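Local coordinates for CYCLIN domain-containing protein (Chaetomium thermophilum, PDB 6Z3U), which probably serves as the cyclin H-type regulatory subunit of a CDK-activating kinase complex, assembled with a cyclin-dependent kinase and a MAT1-like RING-type protein, at residues 211-216 with 242-247; 196-201 with 253-258; 40-45 with 127-132. All coordinates share one frame; numbering follows the deposited sequence.

Contact 1: residues 211-216 with 242-247; sequences VAAEQR and AALSLA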
loop_
_atom_site.group_PDB
_atom_site.type_symbol
_atom_site.label_atom_id
_atom_site.label_comp_id
_atom_site.label_asym_id
_atom_site.label_seq_id
_atom_site.Cartn_x
_atom_site.Cartn_y
_atom_site.Cartn_z
ATOM N N VAL A 211 5.300 -20.347 -22.284
ATOM C CA VAL A 211 4.151 -19.479 -22.521
ATOM C C VAL A 211 2.865 -20.175 -22.096
ATOM O O VAL A 211 2.041 -19.608 -21.369
ATOM C CB VAL A 211 4.100 -19.051 -23.999
ATOM C CG1 VAL A 211 2.824 -18.275 -24.285
ATOM C CG2 VAL A 211 5.325 -18.223 -24.355
ATOM N N ALA A 212 2.678 -21.423 -22.533
ATOM C CA ALA A 212 1.464 -22.151 -22.181
ATOM C C ALA A 212 1.312 -22.282 -20.670
ATOM O O ALA A 212 0.213 -22.111 -20.132
ATOM C CB ALA A 212 1.472 -23.531 -22.837
ATOM N N ALA A 213 2.406 -22.582 -19.965
ATOM C CA ALA A 213 2.333 -22.715 -18.514
ATOM C C ALA A 213 1.909 -21.403 -17.867
ATOM O O ALA A 213 1.039 -21.382 -16.988
ATOM C CB ALA A 213 3.681 -23.178 -17.961
ATOM N N GLU A 214 2.514 -20.291 -18.294
ATOM C CA GLU A 214 2.178 -18.994 -17.714
ATOM C C GLU A 214 0.730 -18.619 -17.999
ATOM O O GLU A 214 0.020 -18.131 -17.112
ATOM C CB GLU A 214 3.118 -17.915 -18.251
ATOM C CG GLU A 214 2.842 -16.524 -17.687
ATOM C CD GLU A 214 3.851 -15.490 -18.151
ATOM O OE1 GLU A 214 3.611 -14.282 -17.932
ATOM O OE2 GLU A 214 4.882 -15.881 -18.736
ATOM N N GLN A 215 0.278 -18.826 -19.239
ATOM C CA GLN A 215 -1.095 -18.485 -19.588
ATOM C C GLN A 215 -2.082 -19.200 -18.676
ATOM O O GLN A 215 -2.995 -18.578 -18.120
ATOM C CB GLN A 215 -1.366 -18.841 -21.050
ATOM C CG GLN A 215 -0.613 -17.987 -22.055
ATOM C CD GLN A 215 -0.979 -18.323 -23.488
ATOM O OE1 GLN A 215 -0.359 -19.183 -24.114
ATOM N NE2 GLN A 215 -1.993 -17.645 -24.014
ATOM N N ARG A 216 -1.910 -20.510 -18.501
ATOM C CA ARG A 216 -2.848 -21.266 -17.680
ATOM C C ARG A 216 -2.717 -20.883 -16.214
ATOM O O ARG A 216 -3.719 -20.613 -15.539
ATOM C CB ARG A 216 -2.636 -22.768 -17.867
ATOM C CG ARG A 216 -3.597 -23.628 -17.046
ATOM C CD ARG A 216 -5.044 -23.267 -17.351
ATOM N NE ARG A 216 -6.002 -24.086 -16.617
ATOM C CZ ARG A 216 -7.307 -23.839 -16.577
ATOM N NH1 ARG A 216 -8.112 -24.633 -15.886
ATOM N NH2 ARG A 216 -7.808 -22.794 -17.222
ATOM N N ALA A 242 2.024 -23.177 -6.714
ATOM C CA ALA A 242 0.980 -24.193 -6.799
ATOM C C ALA A 242 0.183 -24.060 -8.091
ATOM O O ALA A 242 -0.092 -25.062 -8.762
ATOM C CB ALA A 242 0.057 -24.097 -5.586
ATOM N N ALA A 243 -0.188 -22.833 -8.463
ATOM C CA ALA A 243 -0.902 -22.635 -9.719
ATOM C C ALA A 243 -0.042 -23.041 -10.908
ATOM O O ALA A 243 -0.545 -23.613 -11.882
ATOM C CB ALA A 243 -1.344 -21.178 -9.849
ATOM N N LEU A 244 1.261 -22.755 -10.846
ATOM C CA LEU A 244 2.164 -23.200 -11.902
ATOM C C LEU A 244 2.324 -24.715 -11.880
ATOM O O LEU A 244 2.408 -25.352 -12.937
ATOM C CB LEU A 244 3.521 -22.509 -11.758
ATOM C CG LEU A 244 4.633 -22.970 -12.704
ATOM C CD1 LEU A 244 4.239 -22.772 -14.162
ATOM C CD2 LEU A 244 5.926 -22.227 -12.400
ATOM N N SER A 245 2.369 -25.310 -10.684
ATOM C CA SER A 245 2.468 -26.761 -10.586
ATOM C C SER A 245 1.267 -27.443 -11.223
ATOM O O SER A 245 1.400 -28.527 -11.801
ATOM C CB SER A 245 2.597 -27.180 -9.121
ATOM O OG SER A 245 2.903 -28.560 -9.013
ATOM N N LEU A 246 0.085 -26.829 -11.120
ATOM C CA LEU A 246 -1.095 -27.379 -11.774
ATOM C C LEU A 246 -1.024 -27.205 -13.285
ATOM O O LEU A 246 -1.498 -28.070 -14.031
ATOM C CB LEU A 246 -2.352 -26.710 -11.221
ATOM C CG LEU A 246 -2.695 -27.046 -9.769
ATOM C CD1 LEU A 246 -3.585 -25.974 -9.166
ATOM C CD2 LEU A 246 -3.369 -28.404 -9.684
ATOM N N ALA A 247 -0.427 -26.107 -13.753
ATOM C CA ALA A 247 -0.316 -25.871 -15.188
ATOM C C ALA A 247 0.780 -26.726 -15.813
ATOM O O ALA A 247 0.608 -27.250 -16.919
ATOM C CB ALA A 247 -0.051 -24.389 -15.454
#
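Ala213 and Ala247 mark the place where two helices of the C-terminal cyclin domain come together. Their CA atoms are 5.3 Å apart, and the axes of helices 211-216 and 242-247 approach to 8.6 Å, running at 126° to each other, neither antiparallel nor perpendicular. Such a close passage suits alanine: a single methyl group lets one backbone lie almost directly on the other.

The methyl of Ala247 points at the partner helix and has the largest buried area of this contact. Its CB rests on the carbonyl oxygen of Ala213, with 3.5 Å between Ala247 CB and Ala213 O, and on the first carbon of Arg216, with 3.9 Å between Ala247 CB and Arg216 CB. Arg216 therefore contributes the aliphatic start of its chain. With CG anti to the backbone N (chi1 -179°), that atom lies against the same methyl as well, and the bend at chi2 (56°) then turns the chain onward to a salt bridge between its guanidinium and Glu335. Leu244, one turn before Ala247, supplies the reach that alanine lacks. Its chi1 of 174° directs the side chain so that branch CD1 comes within 3.9 Å of Ala213 CB. No hydrogen bond crosses between the segments, so the join is made by van der Waals contact.

Neighbouring helices extend the packing. Ala213 also meets Leu251 of helix 249-261; Ala242 and Leu246 lean on helix 313-330; and Ala243 touches Ile220 and Leu221, further along helix 207-221. Helix 236-247 thus packs against both helix 207-221 and helix 313-330.

Contact 2: residues 196-201 with 253-258; sequences IMELST and ERLIQD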
loop_
_atom_site.group_PDB
_atom_site.type_symbol
_atom_site.label_atom_id
_atom_site.label_comp_id
_atom_site.label_asym_id
_atom_site.label_seq_id
_atom_site.Cartn_x
_atom_site.Cartn_y
_atom_site.Cartn_z
ATOM N N ILE A 196 8.613 -16.928 -14.173
ATOM C CA ILE A 196 8.845 -17.306 -15.563
ATOM C C ILE A 196 10.227 -16.857 -16.022
ATOM O O ILE A 196 10.911 -17.571 -16.765
ATOM C CB ILE A 196 7.740 -16.727 -16.466
ATOM C CG1 ILE A 196 6.389 -17.372 -16.148
ATOM C CG2 ILE A 196 8.096 -16.914 -17.937
ATOM C CD1 ILE A 196 6.316 -18.857 -16.459
ATOM N N MET A 197 10.661 -15.669 -15.597
ATOM C CA MET A 197 11.972 -15.183 -16.012
ATOM C C MET A 197 13.088 -16.077 -15.485
ATOM O O MET A 197 14.056 -16.357 -16.202
ATOM C CB MET A 197 12.165 -13.735 -15.563
ATOM C CG MET A 197 11.274 -12.763 -16.318
ATOM S SD MET A 197 11.406 -11.053 -15.772
ATOM C CE MET A 197 10.672 -11.133 -14.144
ATOM N N GLU A 198 12.976 -16.535 -14.236
ATOM C CA GLU A 198 13.986 -17.448 -13.707
ATOM C C GLU A 198 14.051 -18.727 -14.533
ATOM O O GLU A 198 15.134 -19.292 -14.734
ATOM C CB GLU A 198 13.693 -17.765 -12.239
ATOM C CG GLU A 198 14.668 -18.754 -11.608
ATOM C CD GLU A 198 16.107 -18.279 -11.655
ATOM O OE1 GLU A 198 16.350 -17.082 -11.391
ATOM O OE2 GLU A 198 16.996 -19.105 -11.959
ATOM N N LEU A 199 12.901 -19.198 -15.026
ATOM C CA LEU A 199 12.888 -20.382 -15.879
ATOM C C LEU A 199 13.440 -20.080 -17.266
ATOM O O LEU A 199 14.078 -20.945 -17.880
ATOM C CB LEU A 199 11.468 -20.938 -15.991
ATOM C CG LEU A 199 10.898 -21.619 -14.746
ATOM C CD1 LEU A 199 9.380 -21.667 -14.812
ATOM C CD2 LEU A 199 11.471 -23.022 -14.609
ATOM N N SER A 200 13.214 -18.866 -17.773
ATOM C CA SER A 200 13.703 -18.514 -19.100
ATOM C C SER A 200 15.219 -18.598 -19.194
ATOM O O SER A 200 15.756 -18.703 -20.303
ATOM C CB SER A 200 13.238 -17.105 -19.470
ATOM O OG SER A 200 11.826 -17.043 -19.562
ATOM N N THR A 201 15.922 -18.556 -18.060
ATOM C CA THR A 201 17.376 -18.653 -18.070
ATOM C C THR A 201 17.864 -20.074 -18.320
ATOM O O THR A 201 19.024 -20.258 -18.704
ATOM C CB THR A 201 17.951 -18.140 -16.744
ATOM O OG1 THR A 201 17.609 -19.042 -15.684
ATOM C CG2 THR A 201 17.403 -16.754 -16.424
ATOM N N GLU A 253 8.475 -28.119 -10.229
ATOM C CA GLU A 253 9.486 -28.920 -9.549
ATOM C C GLU A 253 10.888 -28.478 -9.947
ATOM O O GLU A 253 11.792 -28.424 -9.107
ATOM C CB GLU A 253 9.274 -30.401 -9.862
ATOM C CG GLU A 253 8.096 -31.018 -9.123
ATOM C CD GLU A 253 7.863 -32.469 -9.495
ATOM O OE1 GLU A 253 8.723 -33.054 -10.186
ATOM O OE2 GLU A 253 6.813 -33.022 -9.100
ATOM N N ARG A 254 11.080 -28.117 -11.217
ATOM C CA ARG A 254 12.392 -27.666 -11.665
ATOM C C ARG A 254 12.842 -26.435 -10.889
ATOM O O ARG A 254 13.975 -26.373 -10.398
ATOM C CB ARG A 254 12.354 -27.367 -13.166
ATOM C CG ARG A 254 13.663 -26.837 -13.743
ATOM C CD ARG A 254 14.850 -27.712 -13.375
ATOM N NE ARG A 254 16.066 -27.298 -14.069
ATOM C CZ ARG A 254 16.370 -27.637 -15.319
ATOM N NH1 ARG A 254 17.502 -27.211 -15.862
ATOM N NH2 ARG A 254 15.542 -28.391 -16.033
ATOM N N LEU A 255 11.954 -25.450 -10.754
ATOM C CA LEU A 255 12.327 -24.198 -10.107
ATOM C C LEU A 255 12.697 -24.421 -8.644
ATOM O O LEU A 255 13.668 -23.839 -8.147
ATOM C CB LEU A 255 11.174 -23.202 -10.236
ATOM C CG LEU A 255 11.471 -21.708 -10.105
ATOM C CD1 LEU A 255 12.670 -21.316 -10.952
ATOM C CD2 LEU A 255 10.246 -20.904 -10.515
ATOM N N ILE A 256 11.939 -25.266 -7.942
ATOM C CA ILE A 256 12.224 -25.529 -6.535
ATOM C C ILE A 256 13.530 -26.299 -6.384
ATOM O O ILE A 256 14.332 -26.015 -5.487
ATOM C CB ILE A 256 11.051 -26.278 -5.876
ATOM C CG1 ILE A 256 9.770 -25.444 -5.971
ATOM C CG2 ILE A 256 11.375 -26.600 -4.421
ATOM C CD1 ILE A 256 8.526 -26.167 -5.502
ATOM N N GLN A 257 13.765 -27.289 -7.251
ATOM C CA GLN A 257 14.994 -28.068 -7.152
ATOM C C GLN A 257 16.220 -27.187 -7.359
ATOM O O GLN A 257 17.220 -27.320 -6.643
ATOM C CB GLN A 257 14.991 -29.201 -8.182
ATOM C CG GLN A 257 13.911 -30.261 -8.001
ATOM C CD GLN A 257 13.978 -30.987 -6.675
ATOM O OE1 GLN A 257 15.050 -31.164 -6.094
ATOM N NE2 GLN A 257 12.820 -31.424 -6.191
ATOM N N ASP A 258 16.156 -26.272 -8.330
ATOM C CA ASP A 258 17.321 -25.463 -8.677
ATOM C C ASP A 258 17.755 -24.579 -7.513
ATOM O O ASP A 258 18.939 -24.538 -7.160
ATOM C CB ASP A 258 17.011 -24.611 -9.910
ATOM C CG ASP A 258 17.203 -25.370 -11.213
ATOM O OD1 ASP A 258 17.484 -26.587 -11.165
ATOM O OD2 ASP A 258 17.074 -24.744 -12.287
#
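Leu255 packs against Glu198 and Leu199 where two helices of the all-helical C-terminal cyclin fold cross at 77°. Segments 196-200 and 253-258 keep their axes 10.6 Å apart at closest, a spacing wide enough for leucine side chains between them.

The apolar part turns on one methyl branch. CD1 of Leu255 lies beside CG of Leu199, at 4.2 Å, and beside the methylenes of Glu198, with Leu255 CD1 3.9 Å from Glu198 CB. Leucine suits this buried position because its CD1 reaches both Glu198 and Leu199 on the opposing helix. Leu199 continues the hydrophobic layer toward Leu210 of helix 207-221, and more loosely toward the aliphatic chain of Arg254. Glu198 is apolar only at its base: CG stands anti to the backbone N (chi1 178°), which brings CB and CG beside Leu255 CD1, and the bend at chi2 (59°) turns the carboxylate away to a salt bridge with Arg19 of the RING-type domain-containing protein. The residue thus joins an intramolecular helix contact to a subunit interface.

No charged pair joins the two segments. Arg254 and Asp258, one turn apart, form a salt bridge within one helix, and Arg254 also reaches Asp204 beyond it. The carboxylates of Glu198 and Asp258 are near without touching; the arginine partner each possesses would be expected to offset their mutual repulsion.

Hydroxyl groups tie down the end of segment 196-201. Ser200 OG gives a hydrogen bond to Ile196 O, which also accepts from Ser200 N, and Thr201 OG1 bonds to Glu198 O at 2.7 Å. In the salt bridge, Arg254 NE meets Asp258 OD2 on its syn side at 3.3 Å, 29° out of the carboxylate plane.

Contact 3: residues 40-45 with 127-132; sequences RARITE and IMTYPP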
loop_
_atom_site.group_PDB
_atom_site.type_symbol
_atom_site.label_atom_id
_atom_site.label_comp_id
_atom_site.label_asym_id
_atom_site.label_seq_id
_atom_site.Cartn_x
_atom_site.Cartn_y
_atom_site.Cartn_z
ATOM N N ARG A 40 -25.582 -15.508 16.196
ATOM C CA ARG A 40 -26.825 -16.195 16.520
ATOM C C ARG A 40 -27.350 -15.725 17.871
ATOM O O ARG A 40 -28.544 -15.444 18.023
ATOM C CB ARG A 40 -26.597 -17.706 16.558
ATOM C CG ARG A 40 -27.809 -18.564 16.178
ATOM C CD ARG A 40 -27.620 -19.976 16.714
ATOM N NE ARG A 40 -26.493 -20.687 16.121
ATOM C CZ ARG A 40 -25.845 -21.677 16.732
ATOM N NH1 ARG A 40 -24.828 -22.280 16.133
ATOM N NH2 ARG A 40 -26.185 -22.033 17.966
ATOM N N ALA A 41 -26.458 -15.623 18.863
ATOM C CA ALA A 41 -26.851 -15.188 20.198
ATOM C C ALA A 41 -27.283 -13.730 20.204
ATOM O O ALA A 41 -28.243 -13.367 20.894
ATOM C CB ALA A 41 -25.694 -15.397 21.176
ATOM N N ARG A 42 -26.591 -12.881 19.441
ATOM C CA ARG A 42 -26.906 -11.457 19.442
ATOM C C ARG A 42 -28.261 -11.186 18.800
ATOM O O ARG A 42 -29.045 -10.378 19.314
ATOM C CB ARG A 42 -25.803 -10.674 18.724
ATOM C CG ARG A 42 -24.519 -10.549 19.530
ATOM C CD ARG A 42 -23.549 -9.542 18.919
ATOM N NE ARG A 42 -22.804 -10.080 17.782
ATOM C CZ ARG A 42 -23.122 -9.887 16.504
ATOM N NH1 ARG A 42 -22.367 -10.421 15.555
ATOM N NH2 ARG A 42 -24.186 -9.167 16.169
ATOM N N ILE A 43 -28.556 -11.847 17.679
ATOM C CA ILE A 43 -29.841 -11.645 17.016
ATOM C C ILE A 43 -30.969 -12.237 17.853
ATOM O O ILE A 43 -32.073 -11.681 17.912
ATOM C CB ILE A 43 -29.813 -12.243 15.597
ATOM C CG1 ILE A 43 -28.732 -11.561 14.753
ATOM C CG2 ILE A 43 -31.177 -12.093 14.935
ATOM C CD1 ILE A 43 -28.460 -12.240 13.427
ATOM N N THR A 44 -30.712 -13.369 18.511
ATOM C CA THR A 44 -31.734 -13.998 19.340
ATOM C C THR A 44 -32.141 -13.089 20.494
ATOM O O THR A 44 -33.331 -12.915 20.773
ATOM C CB THR A 44 -31.222 -15.342 19.866
ATOM O OG1 THR A 44 -31.064 -16.259 18.777
ATOM C CG2 THR A 44 -32.184 -15.931 20.884
ATOM N N GLU A 45 -31.158 -12.503 21.181
ATOM C CA GLU A 45 -31.461 -11.600 22.286
ATOM C C GLU A 45 -32.322 -10.427 21.832
ATOM O O GLU A 45 -33.280 -10.047 22.516
ATOM C CB GLU A 45 -30.156 -11.097 22.908
ATOM C CG GLU A 45 -30.335 -10.163 24.095
ATOM C CD GLU A 45 -29.014 -9.770 24.736
ATOM O OE1 GLU A 45 -27.952 -10.148 24.197
ATOM O OE2 GLU A 45 -29.038 -9.082 25.779
ATOM N N ILE A 127 -22.645 -13.376 7.956
ATOM C CA ILE A 127 -23.538 -13.012 6.862
ATOM C C ILE A 127 -24.915 -12.612 7.372
ATOM O O ILE A 127 -25.641 -11.881 6.689
ATOM C CB ILE A 127 -23.637 -14.185 5.866
ATOM C CG1 ILE A 127 -22.345 -14.307 5.058
ATOM C CG2 ILE A 127 -24.823 -14.004 4.931
ATOM C CD1 ILE A 127 -22.224 -13.296 3.937
ATOM N N MET A 128 -25.307 -13.092 8.553
ATOM C CA MET A 128 -26.592 -12.735 9.137
ATOM C C MET A 128 -26.600 -11.341 9.753
ATOM O O MET A 128 -27.663 -10.886 10.189
ATOM C CB MET A 128 -26.980 -13.761 10.205
ATOM C CG MET A 128 -27.155 -15.163 9.670
ATOM S SD MET A 128 -27.627 -16.339 10.949
ATOM C CE MET A 128 -26.032 -16.838 11.586
ATOM N N THR A 129 -25.452 -10.662 9.806
ATOM C CA THR A 129 -25.349 -9.330 10.391
ATOM C C THR A 129 -25.378 -8.222 9.343
ATOM O O THR A 129 -26.110 -7.242 9.503
ATOM C CB THR A 129 -24.065 -9.220 11.222
ATOM O OG1 THR A 129 -23.911 -10.398 12.022
ATOM C CG2 THR A 129 -24.121 -8.005 12.133
ATOM N N TYR A 130 -24.591 -8.353 8.275
ATOM C CA TYR A 130 -24.517 -7.345 7.226
ATOM C C TYR A 130 -24.785 -7.977 5.866
ATOM O O TYR A 130 -24.381 -9.122 5.622
ATOM C CB TYR A 130 -23.145 -6.656 7.227
ATOM C CG TYR A 130 -22.801 -5.987 8.540
ATOM C CD1 TYR A 130 -23.483 -4.854 8.966
ATOM C CD2 TYR A 130 -21.792 -6.487 9.356
ATOM C CE1 TYR A 130 -23.171 -4.236 10.166
ATOM C CE2 TYR A 130 -21.473 -5.878 10.559
ATOM C CZ TYR A 130 -22.166 -4.753 10.960
ATOM O OH TYR A 130 -21.851 -4.143 12.157
ATOM N N PRO A 131 -25.440 -7.257 4.958
ATOM C CA PRO A 131 -25.930 -7.879 3.715
ATOM C C PRO A 131 -24.806 -8.152 2.735
ATOM O O PRO A 131 -24.150 -7.217 2.255
ATOM C CB PRO A 131 -26.906 -6.830 3.157
ATOM C CG PRO A 131 -26.440 -5.535 3.717
ATOM C CD PRO A 131 -25.764 -5.819 5.031
ATOM N N PRO A 132 -24.573 -9.421 2.378
ATOM C CA PRO A 132 -23.511 -9.711 1.400
ATOM C C PRO A 132 -23.788 -9.149 0.018
ATOM O O PRO A 132 -22.839 -8.885 -0.730
ATOM C CB PRO A 132 -23.455 -11.246 1.381
ATOM C CG PRO A 132 -24.792 -11.685 1.858
ATOM C CD PRO A 132 -25.239 -10.649 2.848
#
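Met128, Ile43 and Thr129 have the most surface buried where the long N-terminal helix 25-48 lies against a loop of the first cyclin domain. Ile43 points at the loop with an extended chain (chi2 170°), and its CD1 meets the backbone and side-chain root of Met128: 3.6 Å separates Ile43 CD1 from Met128 O, and it is 3.9 Å from Ile43 CD1 to Met128 CB. The two side chains cross at about a right angle. The backbones come no nearer than 8.3 Å, from Ile43 CA to Thr129 CA; isoleucine suits this buried site because its apolar CG1-CD1 arm reaches across to Met128.

Thr129 lies near Arg42. Its OG1 sits at the guanidinium edge, close to the plane, but at 3.9 Å from Arg42 NH1 this is polar proximity without a hydrogen bond. On its other branch, CG2 lies over the rim of one face of the Tyr130 ring.

Around them, Met128 also touches Asn36 of helix 25-48 and Glu86 of helix 83-103, and its backbone bonds to Asp362. Arg42, Thr129 and Tyr130 reach Pro78 or Asp79 of the protein kinase chain. The loop itself bridges helices 108-124 and 132-146, with Pro131 at the N-cap of the latter.

In the fold
Contacts 1 and 2 belong to one helical bundle: they draw on consecutive helices, 189-200 with 207-221 and 236-247 with 249-261, and meet where Leu244 touches Leu199 and Glu214 touches Ile196. Both are partly buried, yet differ in chemistry: contact 1 uses small residues for a close crossing, whereas contact 2 uses larger side chains whose charged ends face the RING-type subunit or the loop at Asp204. Contact 3 is the more buried and lies across the chain's centre, about 41 Å from contact 1 and 49 Å from contact 2, centre to centre. It pairs a helix with a loop, beside the kinase subunit. None of the three has a hydrogen bond between its segments.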